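Local atomic coordinates of uncharacterized DUF3829-like protein (Bacteroides thetaiotaomicron, PDB entry 3RH3), a protein that is of unknown function but is an all-alpha, DUF3829-like protein, probably made as a bacterial lipoprotein. Residues 90-95 with 130-135; 179-184 with 243-248. All blocks are in the same frame, centred on the assembly; numbering follows the deposited sequence.

Interaction 1 (90-95 with 130-135); sequences AGLFNV and VELSEY
With its CG anti to the carbonyl carbon (chi1 -80°), Tyr135 lays its ring flat along the backbone at Gly91, while Leu132, its CG anti to the backbone N (chi1 -171°), swings CD1 round to Leu92. Helices 79-111 and 115-154, successive in the chain, run antiparallel here as a helical hairpin, their local axes 8.8 Å apart at 157°. Gly91 makes room for the tyrosine: its CA lies 3.9 Å from the ring centroid, a CH-pi contact over the face, and the same face carries Leu92 N, 3.5 Å from Tyr135 CD2. Having no side chain, Gly91 lets the ring lie directly on the backbone. Val95 meets the ring at its edge, CG1 3.9 Å from Tyr135 CE2, and its CG2 rests on the Leu132 backbone, 3.7 Å from Leu132 CA. Leu92 CG and Leu132 CD1 pack at 3.7 Å, and helix 10-32 continues the apolar layer through Leu29 and Val32. In one of two conformers of Asn94 a water may link Asn94 OD1 to Tyr135 OH, a doubtful bridge. No direct hydrogen bond crosses, so the two helices are held by apolar and CH-pi contacts.

Interaction 2 (179-184 with 243-248); sequences NLYSRK and GAYSDK. With EDO (1,2-ethanediol), chain D; EDO (1,2-ethanediol), chain E.
An N-capped helix start meets a helix end: the turn leading into helix 247-257, with Ser246 at its N-cap, packs against the C-terminal end of helix 161-181 and the inverse gamma turn centred on Arg183. Tyr181, its CG anti to the backbone N (chi1 179°), reaches out to the turn, where its OH accepts a hydrogen bond from Ser246 N at 3.0 Å, bent to 146°. The same hydroxyl donates to a water that donates in turn to Ala244 O. Tyr245 lies across Tyr181, the ring planes oblique at 41°, with Tyr245 CD1 3.8 Å from Tyr181 CE2 and 3.4 Å from Tyr181 O. Lys184 crosses Tyr245 at a slant, its CB 3.6 Å from Tyr245 CD2 and its backbone N over one ring face. Replacing Tyr245 by an alanine would probably open a gap between Tyr181 and Lys184 and leave Asp247 without its hydroxyl partner. Lys184 NZ forms a salt bridge with Glu46 and stays 4.1 Å from Asp247 OD2, too far for a second one. A 1,2-ethanediol, probably from the crystallisation liquor, donates to Tyr245 O, while Tyr245 OH donates to Asp247 OD1 at 2.7 Å, from above the carboxylate plane.

Overall arrangement
Interaction 1 joins two long helices side by side near their middles; interaction 2 joins a helix end to the turn before another helix. Both are partly buried, but their chemistry differs: the helix pair relies on apolar and CH-pi contacts, whereas the turn region uses a direct backbone-to-tyrosine hydrogen bond, a bridging water and charged groups on its exposed side. They lie in the DUF6845 and C-terminal DUF3829-like regions of the sequence respectively, and their centres are about 17 Å apart, yet they touch. Ser133, on the side of helix 115-154 turned from helix 79-111, meets Asn179 and Arg183, so this helix connects the two contacts.

Interaction 1 (90-95 with 130-135)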
loop_
_atom_site.group_PDB
_atom_site.type_symbol
_atom_site.label_atom_id
_atom_site.label_comp_id
_atom_site.label_asym_id
_atom_site.label_seq_id
_atom_site.Cartn_x
_atom_site.Cartn_y
_atom_site.Cartn_z
ATOM N N ALA A 90 2.710 10.441 12.514
ATOM C CA ALA A 90 2.126 11.647 13.076
ATOM C C ALA A 90 1.449 12.431 11.952
ATOM O O ALA A 90 0.305 12.842 12.103
ATOM C CB ALA A 90 3.192 12.490 13.774
ATOM N N GLY A 91 2.133 12.562 10.816
ATOM C CA GLY A 91 1.594 13.251 9.659
ATOM C C GLY A 91 0.345 12.545 9.178
ATOM O O GLY A 91 -0.710 13.172 9.018
ATOM N N LEU A 92 0.434 11.219 9.024
ATOM C CA LEU A 92 -0.708 10.433 8.585
ATOM C C LEU A 92 -1.970 10.738 9.441
ATOM O O LEU A 92 -2.973 11.170 8.877
ATOM C CB LEU A 92 -0.376 8.940 8.601
ATOM C CG LEU A 92 -1.468 8.035 8.057
ATOM C CD1 LEU A 92 -0.927 7.121 6.997
ATOM C CD2 LEU A 92 -2.129 7.258 9.175
ATOM N N PHE A 93 -1.898 10.564 10.789
ATOM C CA PHE A 93 -3.026 10.782 11.705
ATOM C C PHE A 93 -3.518 12.233 11.711
ATOM O O PHE A 93 -4.729 12.451 11.836
ATOM C CB PHE A 93 -2.695 10.305 13.126
ATOM C CG PHE A 93 -2.618 8.794 13.221
ATOM C CD1 PHE A 93 -3.744 8.006 13.010
ATOM C CD2 PHE A 93 -1.419 8.158 13.522
ATOM C CE1 PHE A 93 -3.660 6.607 13.061
ATOM C CE2 PHE A 93 -1.338 6.763 13.579
ATOM C CZ PHE A 93 -2.456 5.996 13.346
ATOM N N ASN A 94 -2.603 13.209 11.543
ATOM C CA ASN A 94 -2.929 14.634 11.492
ATOM C C ASN A 94 -3.778 14.934 10.236
ATOM O O ASN A 94 -4.843 15.552 10.336
ATOM C CB ASN A 94 -1.627 15.472 11.518
ATOM C CG ASN A 94 -1.722 16.933 11.123
ATOM O OD1 ASN A 94 -0.930 17.420 10.306
ATOM N ND2 ASN A 94 -2.649 17.679 11.719
ATOM N N VAL A 95 -3.319 14.476 9.055
ATOM C CA VAL A 95 -4.067 14.735 7.815
ATOM C C VAL A 95 -5.393 13.913 7.823
ATOM O O VAL A 95 -6.390 14.421 7.331
ATOM C CB VAL A 95 -3.261 14.579 6.494
ATOM C CG1 VAL A 95 -2.048 15.508 6.476
ATOM C CG2 VAL A 95 -2.844 13.140 6.233
ATOM N N VAL A 130 -4.547 12.722 -0.822
ATOM C CA VAL A 130 -3.281 12.415 -1.489
ATOM C C VAL A 130 -2.174 12.379 -0.432
ATOM O O VAL A 130 -1.390 11.429 -0.402
ATOM C CB VAL A 130 -2.987 13.402 -2.651
ATOM C CG1 VAL A 130 -1.603 13.163 -3.246
ATOM C CG2 VAL A 130 -4.050 13.270 -3.735
ATOM N N GLU A 131 -2.160 13.379 0.467
ATOM C CA GLU A 131 -1.210 13.467 1.593
ATOM C C GLU A 131 -1.282 12.196 2.452
ATOM O O GLU A 131 -0.244 11.591 2.724
ATOM C CB GLU A 131 -1.484 14.710 2.448
ATOM C CG GLU A 131 -1.077 16.010 1.778
ATOM C CD GLU A 131 -0.976 17.204 2.708
ATOM O OE1 GLU A 131 -0.122 17.177 3.624
ATOM O OE2 GLU A 131 -1.721 18.186 2.493
ATOM N N LEU A 132 -2.508 11.740 2.778
ATOM C CA LEU A 132 -2.733 10.519 3.564
ATOM C C LEU A 132 -2.151 9.282 2.852
ATOM O O LEU A 132 -1.528 8.425 3.491
ATOM C CB LEU A 132 -4.234 10.344 3.825
ATOM C CG LEU A 132 -4.650 9.254 4.808
ATOM C CD1 LEU A 132 -4.286 9.624 6.230
ATOM C CD2 LEU A 132 -6.125 9.118 4.818
ATOM N N SER A 133 -2.348 9.216 1.528
ATOM C CA SER A 133 -1.860 8.147 0.681
ATOM C C SER A 133 -0.325 8.155 0.616
ATOM O O SER A 133 0.282 7.090 0.686
ATOM C CB SER A 133 -2.475 8.267 -0.710
ATOM O OG SER A 133 -2.171 7.099 -1.446
ATOM N N GLU A 134 0.288 9.352 0.497
ATOM C CA GLU A 134 1.733 9.543 0.466
ATOM C C GLU A 134 2.374 9.111 1.782
ATOM O O GLU A 134 3.378 8.403 1.740
ATOM C CB GLU A 134 2.103 11.011 0.132
ATOM C CG GLU A 134 1.943 11.311 -1.352
ATOM C CD GLU A 134 2.036 12.750 -1.842
ATOM O OE1 GLU A 134 1.798 13.688 -1.044
ATOM O OE2 GLU A 134 2.290 12.929 -3.057
ATOM N N TYR A 135 1.802 9.498 2.941
ATOM C CA TYR A 135 2.323 9.112 4.256
ATOM C C TYR A 135 2.363 7.585 4.405
ATOM O O TYR A 135 3.387 7.032 4.837
ATOM C CB TYR A 135 1.520 9.749 5.389
ATOM C CG TYR A 135 1.898 11.188 5.646
ATOM C CD1 TYR A 135 3.218 11.547 5.911
ATOM C CD2 TYR A 135 0.929 12.184 5.694
ATOM C CE1 TYR A 135 3.570 12.871 6.171
ATOM C CE2 TYR A 135 1.266 13.508 5.965
ATOM C CZ TYR A 135 2.589 13.852 6.190
ATOM O OH TYR A 135 2.900 15.167 6.459
HETATM O O HOH W 1 0.736 16.587 8.266
#

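Interaction 2 (179-184 with 243-248)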
loop_
_atom_site.group_PDB
_atom_site.type_symbol
_atom_site.label_atom_id
_atom_site.label_comp_id
_atom_site.label_asym_id
_atom_site.label_seq_id
_atom_site.Cartn_x
_atom_site.Cartn_y
_atom_site.Cartn_z
ATOM N N ASN A 179 -1.854 1.684 -4.353
ATOM C CA ASN A 179 -1.875 2.910 -3.555
ATOM C C ASN A 179 -1.782 4.155 -4.447
ATOM O O ASN A 179 -2.533 5.110 -4.236
ATOM C CB ASN A 179 -0.746 2.917 -2.522
ATOM C CG ASN A 179 -0.832 4.068 -1.550
ATOM O OD1 ASN A 179 -1.892 4.408 -1.031
ATOM N ND2 ASN A 179 0.264 4.742 -1.338
ATOM N N LEU A 180 -0.901 4.125 -5.450
ATOM C CA LEU A 180 -0.738 5.229 -6.395
ATOM C C LEU A 180 -1.961 5.387 -7.280
ATOM O O LEU A 180 -2.366 6.513 -7.582
ATOM C CB LEU A 180 0.521 5.042 -7.256
ATOM C CG LEU A 180 1.849 5.206 -6.480
ATOM C CD1 LEU A 180 3.012 4.541 -7.223
ATOM C CD2 LEU A 180 2.118 6.673 -6.130
ATOM N N TYR A 181 -2.571 4.254 -7.680
ATOM C CA TYR A 181 -3.764 4.284 -8.493
ATOM C C TYR A 181 -4.977 4.796 -7.688
ATOM O O TYR A 181 -5.744 5.605 -8.220
ATOM C CB TYR A 181 -4.055 2.900 -9.083
ATOM C CG TYR A 181 -5.310 2.911 -9.919
ATOM C CD1 TYR A 181 -5.303 3.423 -11.219
ATOM C CD2 TYR A 181 -6.532 2.508 -9.382
ATOM C CE1 TYR A 181 -6.481 3.582 -11.935
ATOM C CE2 TYR A 181 -7.710 2.606 -10.117
ATOM C CZ TYR A 181 -7.675 3.117 -11.405
ATOM O OH TYR A 181 -8.848 3.266 -12.100
ATOM N N SER A 182 -5.139 4.325 -6.434
ATOM C CA SER A 182 -6.267 4.590 -5.524
ATOM C C SER A 182 -6.549 6.081 -5.198
ATOM O O SER A 182 -7.453 6.362 -4.425
ATOM C CB SER A 182 -6.033 3.855 -4.205
ATOM O OG SER A 182 -5.228 4.561 -3.265
ATOM N N ARG A 183 -5.759 7.004 -5.708
ATOM C CA ARG A 183 -5.881 8.418 -5.400
ATOM C C ARG A 183 -6.922 9.059 -6.300
ATOM O O ARG A 183 -6.616 9.555 -7.389
ATOM C CB ARG A 183 -4.516 9.117 -5.524
ATOM C CG ARG A 183 -3.481 8.536 -4.592
ATOM C CD ARG A 183 -2.093 9.022 -4.884
ATOM N NE ARG A 183 -1.182 8.361 -3.962
ATOM C CZ ARG A 183 0.072 8.715 -3.733
ATOM N NH1 ARG A 183 0.606 9.749 -4.376
ATOM N NH2 ARG A 183 0.802 8.050 -2.849
ATOM N N LYS A 184 -8.167 9.003 -5.849
ATOM C CA LYS A 184 -9.317 9.595 -6.509
ATOM C C LYS A 184 -9.045 11.081 -6.727
ATOM O O LYS A 184 -8.562 11.752 -5.823
ATOM C CB LYS A 184 -10.552 9.352 -5.641
ATOM C CG LYS A 184 -11.832 9.963 -6.122
ATOM C CD LYS A 184 -12.994 9.349 -5.362
ATOM C CE LYS A 184 -14.220 10.212 -5.477
ATOM N NZ LYS A 184 -14.762 10.219 -6.855
ATOM N N GLY A 243 -6.207 7.687 -17.644
ATOM C CA GLY A 243 -5.665 8.931 -17.111
ATOM C C GLY A 243 -6.347 9.426 -15.854
ATOM O O GLY A 243 -6.043 10.523 -15.384
ATOM N N ALA A 244 -7.268 8.623 -15.299
ATOM C CA ALA A 244 -7.982 9.000 -14.085
ATOM C C ALA A 244 -8.457 7.782 -13.321
ATOM O O ALA A 244 -8.732 6.741 -13.916
ATOM C CB ALA A 244 -9.163 9.894 -14.423
ATOM N N TYR A 245 -8.557 7.926 -11.993
ATOM C CA TYR A 245 -9.061 6.907 -11.096
ATOM C C TYR A 245 -10.521 6.629 -11.400
ATOM O O TYR A 245 -11.316 7.557 -11.606
ATOM C CB TYR A 245 -8.906 7.377 -9.643
ATOM C CG TYR A 245 -9.702 6.562 -8.638
ATOM C CD1 TYR A 245 -9.151 5.437 -8.031
ATOM C CD2 TYR A 245 -11.010 6.914 -8.301
ATOM C CE1 TYR A 245 -9.871 4.701 -7.088
ATOM C CE2 TYR A 245 -11.739 6.184 -7.366
ATOM C CZ TYR A 245 -11.170 5.069 -6.774
ATOM O OH TYR A 245 -11.882 4.337 -5.863
ATOM N N SER A 246 -10.875 5.349 -11.396
ATOM C CA SER A 246 -12.234 4.879 -11.608
ATOM C C SER A 246 -12.628 4.033 -10.407
ATOM O O SER A 246 -11.873 3.125 -10.047
ATOM C CB SER A 246 -12.295 4.071 -12.903
ATOM O OG SER A 246 -13.470 3.290 -12.988
ATOM N N ASP A 247 -13.806 4.297 -9.779
ATOM C CA ASP A 247 -14.238 3.448 -8.650
ATOM C C ASP A 247 -14.458 2.004 -9.141
ATOM O O ASP A 247 -14.066 1.062 -8.447
ATOM C CB ASP A 247 -15.499 3.998 -7.961
ATOM C CG ASP A 247 -15.214 5.093 -6.942
ATOM O OD1 ASP A 247 -14.496 4.814 -5.949
ATOM O OD2 ASP A 247 -15.738 6.223 -7.117
ATOM N N LYS A 248 -15.001 1.853 -10.376
ATOM C CA LYS A 248 -15.285 0.567 -11.017
ATOM C C LYS A 248 -13.985 -0.246 -11.228
ATOM O O LYS A 248 -13.972 -1.449 -10.954
ATOM C CB LYS A 248 -16.027 0.770 -12.347
ATOM C CG LYS A 248 -16.571 -0.526 -12.948
ATOM C CD LYS A 248 -17.568 -0.280 -14.078
HETATM C C1 EDO D . -13.152 11.182 -9.646
HETATM O O1 EDO D . -12.715 12.227 -8.760
HETATM C C2 EDO D . -12.200 9.982 -9.637
HETATM O O2 EDO D . -10.889 10.219 -10.211
HETATM C C1 EDO E . -6.246 7.207 1.047
HETATM O O1 EDO E . -6.068 8.611 0.804
HETATM C C2 EDO E . -4.965 6.531 1.528
HETATM O O2 EDO E . -4.493 5.626 0.514
HETATM O O HOH W 2 -8.924 4.305 -14.536
#